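Local coordinates for protein putative 4-hydroxybenzoyl-CoA thioesterase (PDB 2OIW) that probably hydrolyses acyl-CoA thioesters, perhaps 4-hydroxybenzoyl-CoA, as a thioesterase of the hotdog-fold superfamily, at residues 3-8 and 36-41. Numbering follows the deposited sequence.
Sequences AMFTTV and HEIFKL
F5 and E37 mark the nearest backbone approach between the N-terminal strand 5-9 and helix 36-42, their CA atoms 7.5 Å apart, and F5 spans the gap with its aromatic ring. The CB of E37 sits over one face of that ring in a CH-pi contact, 3.8 Å from the centroid and 24° off the ring normal; it is offset toward the rim, with F5 CE1 and CD1 each 3.5 Å from E37 CB. E37 CG continues over the same face near the rim, 3.8 Å from F5 CD1, before a bend at chi2 (-53°) carries the carboxylate away from the ring, and it is the aliphatic base of the glutamate that meets F5. I38 meets the ring obliquely, its CG1 packing 3.6 Å from F5 CE2, and on the sheet this isoleucine also touches I78, L86 and I88. No hydrogen bond joins the two segments. Backbone hydrogen bonding to T76 ties F5 to strand 72-81, while its ring also meets that of H130. A serine in place of F5 would probably open a gap beside I38 and leave E37 CB without its aromatic partner. The contact thus joins the N-terminal strand to the helical layer packed against the antiparallel sheet, an arrangement consistent with the hotdog fold, in which a curved antiparallel sheet wraps around a central helix.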
loop_
_atom_site.group_PDB
_atom_site.type_symbol
_atom_site.label_atom_id
_atom_site.label_comp_id
_atom_site.label_asym_id
_atom_site.label_seq_id
_atom_site.Cartn_x
_atom_site.Cartn_y
_atom_site.Cartn_z
ATOM N N ALA A 3 21.125 -20.375 8.773
ATOM C CA ALA A 3 19.944 -20.538 9.620
ATOM C C ALA A 3 18.777 -19.557 9.346
ATOM O O ALA A 3 17.760 -19.575 10.057
ATOM C CB ALA A 3 20.376 -20.478 11.090
HETATM N N MSE A 4 18.897 -18.723 8.318
HETATM C CA MSE A 4 17.850 -17.728 8.064
HETATM C C MSE A 4 16.507 -18.283 7.499
HETATM O O MSE A 4 16.469 -19.391 6.955
HETATM C CB MSE A 4 18.405 -16.537 7.264
HETATM C CG MSE A 4 18.445 -16.695 5.760
HETATM SE SE MSE A 4 19.707 -18.034 5.175
HETATM C CE MSE A 4 21.368 -17.025 5.483
ATOM N N PHE A 5 15.413 -17.545 7.690
ATOM C CA PHE A 5 14.111 -17.899 7.100
ATOM C C PHE A 5 14.120 -17.408 5.679
ATOM O O PHE A 5 14.733 -16.390 5.398
ATOM C CB PHE A 5 12.944 -17.226 7.828
ATOM C CG PHE A 5 12.885 -17.510 9.305
ATOM C CD1 PHE A 5 12.369 -18.718 9.781
ATOM C CD2 PHE A 5 13.352 -16.578 10.219
ATOM C CE1 PHE A 5 12.308 -18.985 11.132
ATOM C CE2 PHE A 5 13.299 -16.839 11.589
ATOM C CZ PHE A 5 12.768 -18.028 12.045
ATOM N N THR A 6 13.457 -18.144 4.796
ATOM C CA THR A 6 13.405 -17.884 3.357
ATOM C C THR A 6 11.945 -17.721 2.889
ATOM O O THR A 6 11.123 -18.602 3.115
ATOM C CB THR A 6 14.018 -19.063 2.575
ATOM O OG1 THR A 6 15.403 -19.145 2.880
ATOM C CG2 THR A 6 13.855 -18.855 1.063
ATOM N N THR A 7 11.636 -16.610 2.223
ATOM C CA THR A 7 10.264 -16.288 1.872
ATOM C C THR A 7 10.295 -15.837 0.419
ATOM O O THR A 7 10.837 -14.774 0.112
ATOM C CB THR A 7 9.700 -15.142 2.796
ATOM O OG1 THR A 7 9.880 -15.496 4.173
ATOM C CG2 THR A 7 8.211 -14.897 2.565
ATOM N N VAL A 8 9.739 -16.649 -0.466
ATOM C CA VAL A 8 9.574 -16.293 -1.891
ATOM C C VAL A 8 8.294 -15.470 -2.076
ATOM O O VAL A 8 7.223 -15.848 -1.575
ATOM C CB VAL A 8 9.533 -17.559 -2.842
ATOM C CG1 VAL A 8 9.519 -17.134 -4.310
ATOM C CG2 VAL A 8 10.733 -18.485 -2.590
ATOM N N HIS A 36 7.512 -12.985 9.225
ATOM C CA HIS A 36 6.356 -13.821 9.593
ATOM C C HIS A 36 6.644 -14.928 10.627
ATOM O O HIS A 36 5.966 -15.021 11.657
ATOM C CB HIS A 36 5.782 -14.467 8.320
ATOM C CG HIS A 36 4.461 -15.136 8.525
ATOM N ND1 HIS A 36 3.276 -14.431 8.620
ATOM C CD2 HIS A 36 4.135 -16.444 8.653
ATOM C CE1 HIS A 36 2.278 -15.283 8.786
ATOM N NE2 HIS A 36 2.774 -16.509 8.825
ATOM N N GLU A 37 7.628 -15.781 10.332
ATOM C CA GLU A 37 8.012 -16.857 11.263
ATOM C C GLU A 37 8.508 -16.348 12.631
ATOM O O GLU A 37 8.322 -16.991 13.648
ATOM C CB GLU A 37 9.068 -17.757 10.630
ATOM C CG GLU A 37 8.584 -18.522 9.397
ATOM C CD GLU A 37 7.301 -19.318 9.632
ATOM O OE1 GLU A 37 7.096 -19.866 10.746
ATOM O OE2 GLU A 37 6.501 -19.423 8.677
ATOM N N ILE A 38 9.124 -15.180 12.635
ATOM C CA ILE A 38 9.540 -14.550 13.866
ATOM C C ILE A 38 8.324 -14.110 14.647
ATOM O O ILE A 38 8.229 -14.425 15.826
ATOM C CB ILE A 38 10.532 -13.378 13.629
ATOM C CG1 ILE A 38 11.873 -13.941 13.129
ATOM C CG2 ILE A 38 10.754 -12.578 14.933
ATOM C CD1 ILE A 38 12.852 -12.882 12.526
ATOM N N PHE A 39 7.411 -13.372 14.021
ATOM C CA PHE A 39 6.146 -12.985 14.667
ATOM C C PHE A 39 5.443 -14.228 15.245
ATOM O O PHE A 39 4.896 -14.186 16.357
ATOM C CB PHE A 39 5.214 -12.248 13.683
ATOM C CG PHE A 39 5.776 -10.946 13.166
ATOM C CD1 PHE A 39 6.791 -10.267 13.849
ATOM C CD2 PHE A 39 5.279 -10.379 12.003
ATOM C CE1 PHE A 39 7.289 -9.064 13.367
ATOM C CE2 PHE A 39 5.780 -9.176 11.515
ATOM C CZ PHE A 39 6.792 -8.532 12.193
ATOM N N LYS A 40 5.496 -15.332 14.506
ATOM C CA LYS A 40 4.780 -16.533 14.905
ATOM C C LYS A 40 5.365 -17.140 16.191
ATOM O O LYS A 40 4.636 -17.774 16.956
ATOM C CB LYS A 40 4.740 -17.551 13.759
ATOM C CG LYS A 40 3.588 -18.521 13.845
ATOM C CD LYS A 40 3.673 -19.605 12.768
ATOM C CE LYS A 40 2.498 -20.573 12.855
ATOM N NZ LYS A 40 2.293 -21.138 14.260
ATOM N N LEU A 41 6.656 -16.916 16.451
ATOM C CA LEU A 41 7.277 -17.423 17.689
ATOM C C LEU A 41 6.777 -16.711 18.961
ATOM O O LEU A 41 6.624 -17.339 20.028
ATOM C CB LEU A 41 8.793 -17.361 17.602
ATOM C CG LEU A 41 9.424 -18.296 16.562
ATOM C CD1 LEU A 41 10.879 -17.945 16.368
ATOM C CD2 LEU A 41 9.288 -19.779 16.953
#